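Local coordinates for ADP/ATP-dependent NAD(P)H-hydrate dehydratase (Bacillus subtilis, PDB 3RPZ), which catalyses the ADP- or ATP-dependent dehydration of hydrated NADH and NADPH, returning these damaged cofactors to their usable form, at residues Y30-L35 against K60-T65; R100-G105 against L122-P127; G223-M228 against H237-A242. All blocks are in the same frame, centred on the assembly; numbering follows the deposited sequence.

Contact 1: residues Y30-L35 against K60-T65; sequences YGTALL and KLVIGT. With NPW (beta-6-hydroxy-1,4,5,6-tetrahydronicotinamide adenine dinucleotide phosphate), chain D.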
loop_
_atom_site.group_PDB
_atom_site.type_symbol
_atom_site.label_atom_id
_atom_site.label_comp_id
_atom_site.label_asym_id
_atom_site.label_seq_id
_atom_site.Cartn_x
_atom_site.Cartn_y
_atom_site.Cartn_z
ATOM N N TYR A 30 -10.031 25.972 3.724
ATOM C CA TYR A 30 -8.677 25.627 4.141
ATOM C C TYR A 30 -7.613 25.726 3.058
ATOM O O TYR A 30 -6.478 25.390 3.284
ATOM C CB TYR A 30 -8.654 24.290 4.881
ATOM C CG TYR A 30 -9.635 24.307 6.001
ATOM C CD1 TYR A 30 -9.353 24.960 7.179
ATOM C CD2 TYR A 30 -10.868 23.735 5.843
ATOM C CE1 TYR A 30 -10.305 25.011 8.181
ATOM C CE2 TYR A 30 -11.784 23.771 6.803
ATOM C CZ TYR A 30 -11.514 24.396 7.969
ATOM O OH TYR A 30 -12.517 24.404 8.894
ATOM N N GLY A 31 -8.011 26.184 1.884
ATOM C CA GLY A 31 -7.081 26.532 0.816
ATOM C C GLY A 31 -6.497 25.375 0.038
ATOM O O GLY A 31 -6.601 24.215 0.449
ATOM N N THR A 32 -5.888 25.733 -1.087
ATOM C CA THR A 32 -5.119 24.840 -1.942
ATOM C C THR A 32 -3.655 25.166 -1.783
ATOM O O THR A 32 -3.249 26.302 -1.985
ATOM C CB THR A 32 -5.511 24.972 -3.390
ATOM O OG1 THR A 32 -6.940 24.719 -3.514
ATOM C CG2 THR A 32 -4.741 23.964 -4.244
ATOM N N ALA A 33 -2.866 24.195 -1.363
ATOM C CA ALA A 33 -1.417 24.306 -1.243
ATOM C C ALA A 33 -0.730 23.738 -2.463
ATOM O O ALA A 33 -1.275 22.864 -3.116
ATOM C CB ALA A 33 -0.922 23.603 0.011
ATOM N N LEU A 34 0.444 24.264 -2.783
ATOM C CA LEU A 34 1.316 23.724 -3.807
ATOM C C LEU A 34 2.578 23.185 -3.188
ATOM O O LEU A 34 3.247 23.895 -2.436
ATOM C CB LEU A 34 1.669 24.799 -4.814
ATOM C CG LEU A 34 2.562 24.376 -5.970
ATOM C CD1 LEU A 34 1.941 23.330 -6.923
ATOM C CD2 LEU A 34 3.000 25.602 -6.787
ATOM N N LEU A 35 2.933 21.959 -3.551
ATOM C CA LEU A 35 4.164 21.302 -3.131
ATOM C C LEU A 35 5.010 21.010 -4.371
ATOM O O LEU A 35 4.581 20.253 -5.253
ATOM C CB LEU A 35 3.875 19.977 -2.407
ATOM C CG LEU A 35 5.111 19.145 -2.073
ATOM C CD1 LEU A 35 6.051 19.798 -1.093
ATOM C CD2 LEU A 35 4.689 17.778 -1.535
ATOM N N LYS A 60 -6.933 21.438 -0.207
ATOM C CA LYS A 60 -6.491 20.674 -1.357
ATOM C C LYS A 60 -4.990 20.758 -1.454
ATOM O O LYS A 60 -4.393 21.716 -0.984
ATOM C CB LYS A 60 -7.126 21.161 -2.669
ATOM C CG LYS A 60 -8.614 20.779 -2.782
ATOM C CD LYS A 60 -9.173 20.828 -4.202
ATOM C CE LYS A 60 -9.288 22.172 -4.663
ATOM N NZ LYS A 60 -9.634 22.079 -6.216
ATOM N N LEU A 61 -4.382 19.775 -2.113
ATOM C CA LEU A 61 -2.943 19.822 -2.402
ATOM C C LEU A 61 -2.703 19.513 -3.857
ATOM O O LEU A 61 -3.195 18.487 -4.397
ATOM C CB LEU A 61 -2.193 18.792 -1.561
ATOM C CG LEU A 61 -0.684 18.693 -1.807
ATOM C CD1 LEU A 61 0.017 19.976 -1.372
ATOM C CD2 LEU A 61 -0.045 17.454 -1.126
ATOM N N VAL A 62 -1.965 20.389 -4.519
ATOM C CA VAL A 62 -1.420 20.173 -5.849
ATOM C C VAL A 62 0.069 19.854 -5.705
ATOM O O VAL A 62 0.770 20.630 -5.044
ATOM C CB VAL A 62 -1.629 21.404 -6.732
ATOM C CG1 VAL A 62 -0.974 21.229 -8.103
ATOM C CG2 VAL A 62 -3.141 21.676 -6.881
ATOM N N ILE A 63 0.528 18.753 -6.271
ATOM C CA ILE A 63 1.950 18.379 -6.234
ATOM C C ILE A 63 2.510 18.637 -7.619
ATOM O O ILE A 63 2.028 18.065 -8.607
ATOM C CB ILE A 63 2.127 16.948 -5.814
ATOM C CG1 ILE A 63 1.547 16.721 -4.395
ATOM C CG2 ILE A 63 3.637 16.609 -5.820
ATOM C CD1 ILE A 63 1.664 15.267 -3.890
ATOM N N GLY A 64 3.491 19.536 -7.691
ATOM C CA GLY A 64 4.219 19.806 -8.932
ATOM C C GLY A 64 5.506 19.001 -8.906
ATOM O O GLY A 64 6.497 19.347 -8.268
ATOM N N THR A 65 5.492 17.886 -9.602
ATOM C CA THR A 65 6.635 16.964 -9.633
ATOM C C THR A 65 6.755 16.406 -11.028
ATOM O O THR A 65 5.870 16.554 -11.859
ATOM C CB THR A 65 6.504 15.909 -8.584
ATOM O OG1 THR A 65 7.793 15.198 -8.433
ATOM C CG2 THR A 65 5.416 14.866 -8.913
HETATM P P NPW D . -14.443 29.105 -2.684
HETATM O O1 NPW D . -13.526 29.495 -3.822
HETATM O O2 NPW D . -13.870 28.246 -1.605
HETATM O O3 NPW D . -15.239 30.279 -2.088
HETATM P PA NPW D . -14.058 23.279 -8.213
HETATM P PB NPW D . -13.168 20.764 -7.052
HETATM C C1A NPW D . -16.788 26.444 -4.324
HETATM C C1B NPW D . -11.509 16.733 -8.836
HETATM N N1C NPW D . -10.854 16.324 -7.618
HETATM N N1D NPW D . -19.585 26.502 -0.051
HETATM C C2A NPW D . -15.413 27.049 -4.043
HETATM O O2A NPW D . -15.646 28.267 -3.366
HETATM C C2B NPW D . -13.041 16.679 -8.793
HETATM O O2B NPW D . -13.538 15.368 -8.886
HETATM C C2C NPW D . -9.894 15.439 -7.560
HETATM C C2D NPW D . -19.209 27.506 -0.855
HETATM C C3A NPW D . -14.841 27.225 -5.439
HETATM O O3A NPW D . -15.339 28.407 -6.101
HETATM C C3B NPW D . -13.330 17.544 -10.036
HETATM O O3B NPW D . -13.211 16.697 -11.187
HETATM C C3C NPW D . -9.095 15.027 -6.619
HETATM N N3D NPW D . -18.466 27.447 -1.974
HETATM C C4B NPW D . -12.184 18.566 -10.001
HETATM O O4B NPW D . -11.170 18.087 -9.070
HETATM C C4C NPW D . -9.242 15.738 -5.279
HETATM C C4D NPW D . -18.133 26.181 -2.258
HETATM O O4D NPW D . -16.574 25.618 -5.472
HETATM C C4E NPW D . -15.394 25.999 -6.139
HETATM C C5A NPW D . -18.446 25.046 -1.461
HETATM C C5B NPW D . -12.630 19.957 -9.539
HETATM O O5B NPW D . -13.432 19.859 -8.360
HETATM C C5C NPW D . -9.887 17.095 -5.498
HETATM C C5E NPW D . -14.438 24.806 -6.076
HETATM O O5E NPW D . -14.906 23.812 -6.981
HETATM C C6C NPW D . -11.203 16.975 -6.317
HETATM O O6C NPW D . -12.210 16.216 -5.655
HETATM C C6D NPW D . -19.231 25.216 -0.274
HETATM N N6D NPW D . -19.618 24.261 0.556
HETATM N N7A NPW D . -17.916 23.870 -1.955
HETATM C C7C NPW D . -8.185 13.927 -6.759
HETATM N N7C NPW D . -7.453 13.570 -5.715
HETATM O O7C NPW D . -8.056 13.351 -7.870
HETATM C C8A NPW D . -17.237 24.287 -3.092
HETATM N N9A NPW D . -17.407 25.691 -3.237
HETATM O OA1 NPW D . -13.251 24.338 -8.840
HETATM O OA2 NPW D . -15.116 22.614 -8.941
HETATM O OA3 NPW D . -12.987 22.262 -7.577
HETATM O OB1 NPW D . -14.353 20.570 -6.217
HETATM O OB2 NPW D . -11.825 20.458 -6.467
#

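Contact 2: residues R100-G105 against L122-P127; sequences RAIAIG and LTADCP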
loop_
_atom_site.group_PDB
_atom_site.type_symbol
_atom_site.label_atom_id
_atom_site.label_comp_id
_atom_site.label_asym_id
_atom_site.label_seq_id
_atom_site.Cartn_x
_atom_site.Cartn_y
_atom_site.Cartn_z
ATOM N N ARG A 100 -2.784 28.996 -1.302
ATOM C CA ARG A 100 -2.775 29.426 0.092
ATOM C C ARG A 100 -1.360 29.476 0.701
ATOM O O ARG A 100 -1.074 30.286 1.540
ATOM C CB ARG A 100 -3.758 28.588 0.908
ATOM C CG ARG A 100 -3.788 28.880 2.385
ATOM C CD ARG A 100 -4.689 29.989 2.806
ATOM N NE ARG A 100 -6.032 30.006 2.259
ATOM C CZ ARG A 100 -7.118 29.547 2.865
ATOM N NH1 ARG A 100 -8.276 29.683 2.272
ATOM N NH2 ARG A 100 -7.064 28.932 4.025
ATOM N N ALA A 101 -0.517 28.555 0.263
ATOM C CA ALA A 101 0.857 28.406 0.741
ATOM C C ALA A 101 1.582 27.530 -0.270
ATOM O O ALA A 101 0.931 26.691 -0.939
ATOM C CB ALA A 101 0.913 27.774 2.141
ATOM N N ILE A 102 2.889 27.645 -0.369
ATOM C CA ILE A 102 3.714 26.893 -1.326
ATOM C C ILE A 102 4.945 26.376 -0.591
ATOM O O ILE A 102 5.561 27.147 0.167
ATOM C CB ILE A 102 4.156 27.777 -2.507
ATOM C CG1 ILE A 102 2.930 28.358 -3.204
ATOM C CG2 ILE A 102 5.085 27.000 -3.465
ATOM C CD1 ILE A 102 3.257 29.388 -4.301
ATOM N N ALA A 103 5.346 25.138 -0.835
ATOM C CA ALA A 103 6.633 24.624 -0.404
ATOM C C ALA A 103 7.405 24.134 -1.593
ATOM O O ALA A 103 6.845 23.519 -2.492
ATOM C CB ALA A 103 6.463 23.483 0.602
ATOM N N ILE A 104 8.719 24.360 -1.566
ATOM C CA ILE A 104 9.613 23.907 -2.630
ATOM C C ILE A 104 10.885 23.318 -2.027
ATOM O O ILE A 104 11.403 23.840 -1.048
ATOM C CB ILE A 104 9.960 25.041 -3.645
ATOM C CG1 ILE A 104 10.863 24.542 -4.773
ATOM C CG2 ILE A 104 10.515 26.199 -3.016
ATOM C CD1 ILE A 104 10.878 25.353 -6.128
ATOM N N GLY A 105 11.355 22.191 -2.563
ATOM C CA GLY A 105 12.705 21.721 -2.309
ATOM C C GLY A 105 12.940 20.264 -1.992
ATOM O O GLY A 105 13.997 19.763 -2.340
ATOM N N LEU A 122 8.179 33.210 -5.295
ATOM C CA LEU A 122 8.183 34.327 -4.353
ATOM C C LEU A 122 7.396 35.551 -4.834
ATOM O O LEU A 122 7.103 36.436 -4.053
ATOM C CB LEU A 122 9.605 34.725 -4.008
ATOM C CG LEU A 122 10.451 33.733 -3.220
ATOM C CD1 LEU A 122 11.919 34.023 -3.065
ATOM C CD2 LEU A 122 9.827 33.558 -1.812
ATOM N N THR A 123 7.024 35.613 -6.107
ATOM C CA THR A 123 6.193 36.697 -6.552
ATOM C C THR A 123 4.722 36.444 -6.197
ATOM O O THR A 123 3.928 37.368 -6.271
ATOM C CB THR A 123 6.366 36.994 -8.070
ATOM O OG1 THR A 123 5.730 35.970 -8.826
ATOM C CG2 THR A 123 7.829 37.131 -8.416
ATOM N N ALA A 124 4.368 35.223 -5.773
ATOM C CA ALA A 124 3.009 34.918 -5.253
ATOM C C ALA A 124 2.798 35.648 -3.930
ATOM O O ALA A 124 3.748 36.028 -3.282
ATOM C CB ALA A 124 2.826 33.406 -5.075
ATOM N N ASP A 125 1.543 35.867 -3.570
ATOM C CA ASP A 125 1.210 36.484 -2.289
ATOM C C ASP A 125 0.714 35.374 -1.378
ATOM O O ASP A 125 -0.497 35.163 -1.195
ATOM C CB ASP A 125 0.126 37.564 -2.414
ATOM C CG ASP A 125 0.573 38.791 -3.217
ATOM O OD1 ASP A 125 -0.333 39.443 -3.749
ATOM O OD2 ASP A 125 1.775 39.114 -3.333
ATOM N N CYS A 126 1.669 34.648 -0.815
ATOM C CA CYS A 126 1.363 33.621 0.154
ATOM C C CYS A 126 2.663 33.253 0.883
ATOM O O CYS A 126 3.749 33.575 0.423
ATOM C CB CYS A 126 0.787 32.367 -0.528
ATOM S SG CYS A 126 1.923 31.603 -1.718
ATOM N N PRO A 127 2.557 32.628 2.045
ATOM C CA PRO A 127 3.738 32.052 2.699
ATOM C C PRO A 127 4.394 31.028 1.771
ATOM O O PRO A 127 3.703 30.261 1.060
ATOM C CB PRO A 127 3.188 31.357 3.904
ATOM C CG PRO A 127 1.823 31.897 4.094
ATOM C CD PRO A 127 1.320 32.340 2.786
#

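Contact 3: residues G223-M228 against H237-A242; sequences GMILGM and HAVLNA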
loop_
_atom_site.group_PDB
_atom_site.type_symbol
_atom_site.label_atom_id
_atom_site.label_comp_id
_atom_site.label_asym_id
_atom_site.label_seq_id
_atom_site.Cartn_x
_atom_site.Cartn_y
_atom_site.Cartn_z
ATOM N N GLY A 223 6.229 19.231 4.648
ATOM C CA GLY A 223 4.796 19.062 4.357
ATOM C C GLY A 223 3.880 19.449 5.490
ATOM O O GLY A 223 2.851 20.123 5.293
ATOM N N MET A 224 4.232 19.048 6.700
ATOM C CA MET A 224 3.425 19.433 7.855
ATOM C C MET A 224 3.321 20.970 8.007
ATOM O O MET A 224 2.254 21.525 8.254
ATOM C CB MET A 224 3.940 18.789 9.122
ATOM C CG MET A 224 3.739 17.320 9.162
ATOM S SD MET A 224 4.422 16.526 10.644
ATOM C CE MET A 224 3.552 17.353 11.943
ATOM N N ILE A 225 4.450 21.668 7.833
ATOM C CA ILE A 225 4.419 23.132 7.874
ATOM C C ILE A 225 3.482 23.679 6.779
ATOM O O ILE A 225 2.663 24.566 7.035
ATOM C CB ILE A 225 5.798 23.733 7.735
ATOM C CG1 ILE A 225 6.713 23.273 8.874
ATOM C CG2 ILE A 225 5.748 25.249 7.840
ATOM C CD1 ILE A 225 8.232 23.627 8.693
ATOM N N LEU A 226 3.577 23.122 5.576
ATOM C CA LEU A 226 2.773 23.565 4.460
ATOM C C LEU A 226 1.275 23.451 4.767
ATOM O O LEU A 226 0.517 24.365 4.563
ATOM C CB LEU A 226 3.118 22.755 3.217
ATOM C CG LEU A 226 2.334 23.107 1.942
ATOM C CD1 LEU A 226 2.593 24.562 1.517
ATOM C CD2 LEU A 226 2.691 22.132 0.798
ATOM N N GLY A 227 0.854 22.302 5.253
ATOM C CA GLY A 227 -0.547 22.138 5.614
ATOM C C GLY A 227 -0.956 23.043 6.768
ATOM O O GLY A 227 -2.038 23.669 6.736
ATOM N N MET A 228 -0.122 23.144 7.809
ATOM C CA MET A 228 -0.513 23.970 8.949
ATOM C C MET A 228 -0.648 25.439 8.595
ATOM O O MET A 228 -1.508 26.150 9.119
ATOM C CB MET A 228 0.351 23.681 10.170
ATOM C CG MET A 228 -0.191 22.278 10.926
ATOM S SD MET A 228 0.855 22.098 12.334
ATOM C CE MET A 228 0.708 20.317 12.377
ATOM N N HIS A 237 2.301 30.522 14.301
ATOM C CA HIS A 237 1.773 29.380 15.030
ATOM C C HIS A 237 1.794 28.136 14.209
ATOM O O HIS A 237 2.026 27.040 14.710
ATOM C CB HIS A 237 0.345 29.665 15.494
ATOM C CG HIS A 237 0.251 30.803 16.434
ATOM N ND1 HIS A 237 -0.950 31.429 16.701
ATOM C CD2 HIS A 237 1.195 31.427 17.161
ATOM C CE1 HIS A 237 -0.713 32.420 17.552
ATOM N NE2 HIS A 237 0.567 32.434 17.872
ATOM N N ALA A 238 1.517 28.276 12.906
ATOM C CA ALA A 238 1.582 27.138 12.019
ATOM C C ALA A 238 2.966 26.481 12.033
ATOM O O ALA A 238 3.093 25.264 12.156
ATOM C CB ALA A 238 1.260 27.548 10.577
ATOM N N VAL A 239 4.032 27.289 11.926
ATOM C CA VAL A 239 5.402 26.780 11.929
ATOM C C VAL A 239 5.713 26.117 13.269
ATOM O O VAL A 239 6.197 24.989 13.346
ATOM C CB VAL A 239 6.406 27.895 11.617
ATOM C CG1 VAL A 239 7.845 27.352 11.738
ATOM C CG2 VAL A 239 6.178 28.457 10.217
ATOM N N LEU A 240 5.398 26.822 14.342
ATOM C CA LEU A 240 5.716 26.323 15.695
ATOM C C LEU A 240 4.963 25.034 16.032
ATOM O O LEU A 240 5.536 24.075 16.557
ATOM C CB LEU A 240 5.406 27.405 16.760
ATOM C CG LEU A 240 6.344 28.605 16.682
ATOM C CD1 LEU A 240 5.637 29.825 17.321
ATOM C CD2 LEU A 240 7.649 28.287 17.364
ATOM N N ASN A 241 3.686 24.975 15.666
ATOM C CA ASN A 241 2.891 23.769 15.902
ATOM C C ASN A 241 3.302 22.608 15.031
ATOM O O ASN A 241 3.235 21.473 15.487
ATOM C CB ASN A 241 1.393 24.034 15.781
ATOM C CG ASN A 241 0.868 24.911 16.954
ATOM O OD1 ASN A 241 1.499 24.942 18.033
ATOM N ND2 ASN A 241 -0.266 25.598 16.775
ATOM N N ALA A 242 3.750 22.861 13.804
ATOM C CA ALA A 242 4.201 21.798 12.953
ATOM C C ALA A 242 5.435 21.168 13.524
ATOM O O ALA A 242 5.555 19.934 13.608
ATOM C CB ALA A 242 4.445 22.308 11.519
#

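Contact 1: residues Y30-L35 against K60-T65
Lys-60 leans on Thr-32 of the neighbouring strand and hands its ammonium group to the substrate: NZ donates to pyrophosphate oxygen OB2 of the NADPH hydrate, 2.7 Å away. A bend at CG-CD (chi3 -71°) carries NZ there, while Thr-32 crosses the lysine obliquely, its OG1 3.6 Å from Lys-60 CE. With an alanine at this position, OB2 would probably lose its ammonium partner and Thr-32 OG1 the methylene it packs on. Lys-27 gives the same ligand a second lysine hydrogen bond, and Asp-219 and His-152 of the second subunit also bind it. Behind the lysine runs a ladder of five backbone bonds. It starts with Lys-60 N to Gly-31 O; Ala-33 N then donates to Lys-60 O at 2.9 Å, tilted 28° from the carbonyl plane, with the CA-H of Thr-32 a weaker supplement. Val-62 N to Ala-33 O, a nearly straight bond, and Leu-35 N to Val-62 O follow, and Gly-64 N closes on Leu-35 O at 2.8 Å. These parallel partners, 32-36 and 60-65, are the two strands of a beta-alpha-beta unit joined through helix 44-54, inside the mixed central sheet. One face carries Ala-33, Leu-35, Leu-61 and Ile-63. Leu-61 CD1 sits 4.0 Å from Ala-33 CB, whose small size leaves room for Leu-226 of helix 217-231. On the other face Leu-34 CD1 meets Val-62 CG1 at 3.8 Å.

Contact 2: residues R100-G105 against L122-P127
One backbone hydrogen bond ties Ile-102 to Pro-127: the amide N of Ile-102 gives its hydrogen to Pro-127 O at 3.1 Å, with the donor in the carbonyl plane and a C=O...N angle of 158°. The same oxygen also receives the CA-H of Ala-101, whose CA lies 3.4 Å from Pro-127 O. A proline suits this place because its carbonyl makes the hydrogen bond while its ring packs on the strand, and the ring N has no hydrogen to place.

Carbon-oxygen packing follows one residue back. Arg-100 O rests against the incoming loop, 3.4 Å from Pro-127 CD and 3.5 Å from Cys-126 CB. The arginine side chain itself turns away from the loop, and its NH2 bonds to the backbone oxygen of Thr-29.

Segment 122-127 is the turn leading from helix 112-121 into strand 128-130, so the contact marks where a beta-alpha-beta crossover that leaves strand 101-104 comes back beside it in parallel. The pairing then continues between Ile-102 and Ile-129.

Apolar contact is carried by Ile-102. Its CG1 stands beside the backbone N (chi1 -57°), and from there the chain extends with CD1 reaching Cys-126 SG at 3.7 Å and Ala-124 CB at 4.1 Å. Cys-126 holds SG between its own N and carbonyl carbon (chi1 61°), which swings the sulfur toward the isoleucine. A compact, polarisable sulfur packs against CG1 and CD1 and a methyl against CD1; the other neighbours of Ile-102 include Val-121 and Leu-95. The carbonyl of Cys-126 is taken by Arg-143. At the far end of the strand, Gly-105 touches the bound NADPH hydrate; at its backbone angles, a CB would be jammed against the carbonyl oxygen of Ile-104.

Contact 3: residues G223-M228 against H237-A242
Met-228 lays its sulfur over the backbone of the opposing helix, SD being 3.3 Å from the N of Ala-242 and 3.7 Å from Ala-242 CB. Its chain is extended beyond CG (chi2 -178°), which lets it reach along the neighbouring helix, with CE continuing to 3.8 Å from Ala-242 CA. That amide N is already spent on Ala-238 O within its own helix, so the sulfur makes a packing contact. At the other end of the same residue, Met-228 O lies 3.4 Å from Ala-238 CB. Ile-225 forks: CG1 presses on Ala-242 CB at 3.6 Å, while CG2 crosses Val-239 CG2 at 4.0 Å. Met-224 instead folds back at its last torsion (chi3 59°) and brings CE to Ala-242 O at 3.7 Å. Ala-238 and Ala-242, one turn apart, are small enough to let the helices approach to 8.4 Å between axes, while flexible methionines fill in around them. Trp-275 of helix 264-277 touches Met-228 too. The N-to-C directions differ by 142°, so this is an antiparallel helix pair with a marked inclination, joined by a short loop, its first member, 217-231, carrying Thr-217 and Gly-218 of the AMP pocket.

How the contacts relate
Contacts 1 and 2 are neighbours in one sheet, their centres 10 Å apart: Thr-32 O faces Arg-100 N at 2.8 Å and Leu-34 O faces Ala-103 N at 2.9 Å, both probable hydrogen bonds. Contact 3 lies 14 Å from each, centre to centre, and is joined to both by Leu-226, a residue facing away from its helix partner. Leu-226 CG lies 3.8 Å from Ala-33 CB, and Leu-226 CD1 lies 3.6 Å from Ile-102 N. Thus helix 217-231 has the sheet on one side and helix 235-256 on another. Lys-60 and Gly-105 touch two different copies of the NADPH hydrate, whereas the side chain of Ile-225 stays about 8 Å from AMP.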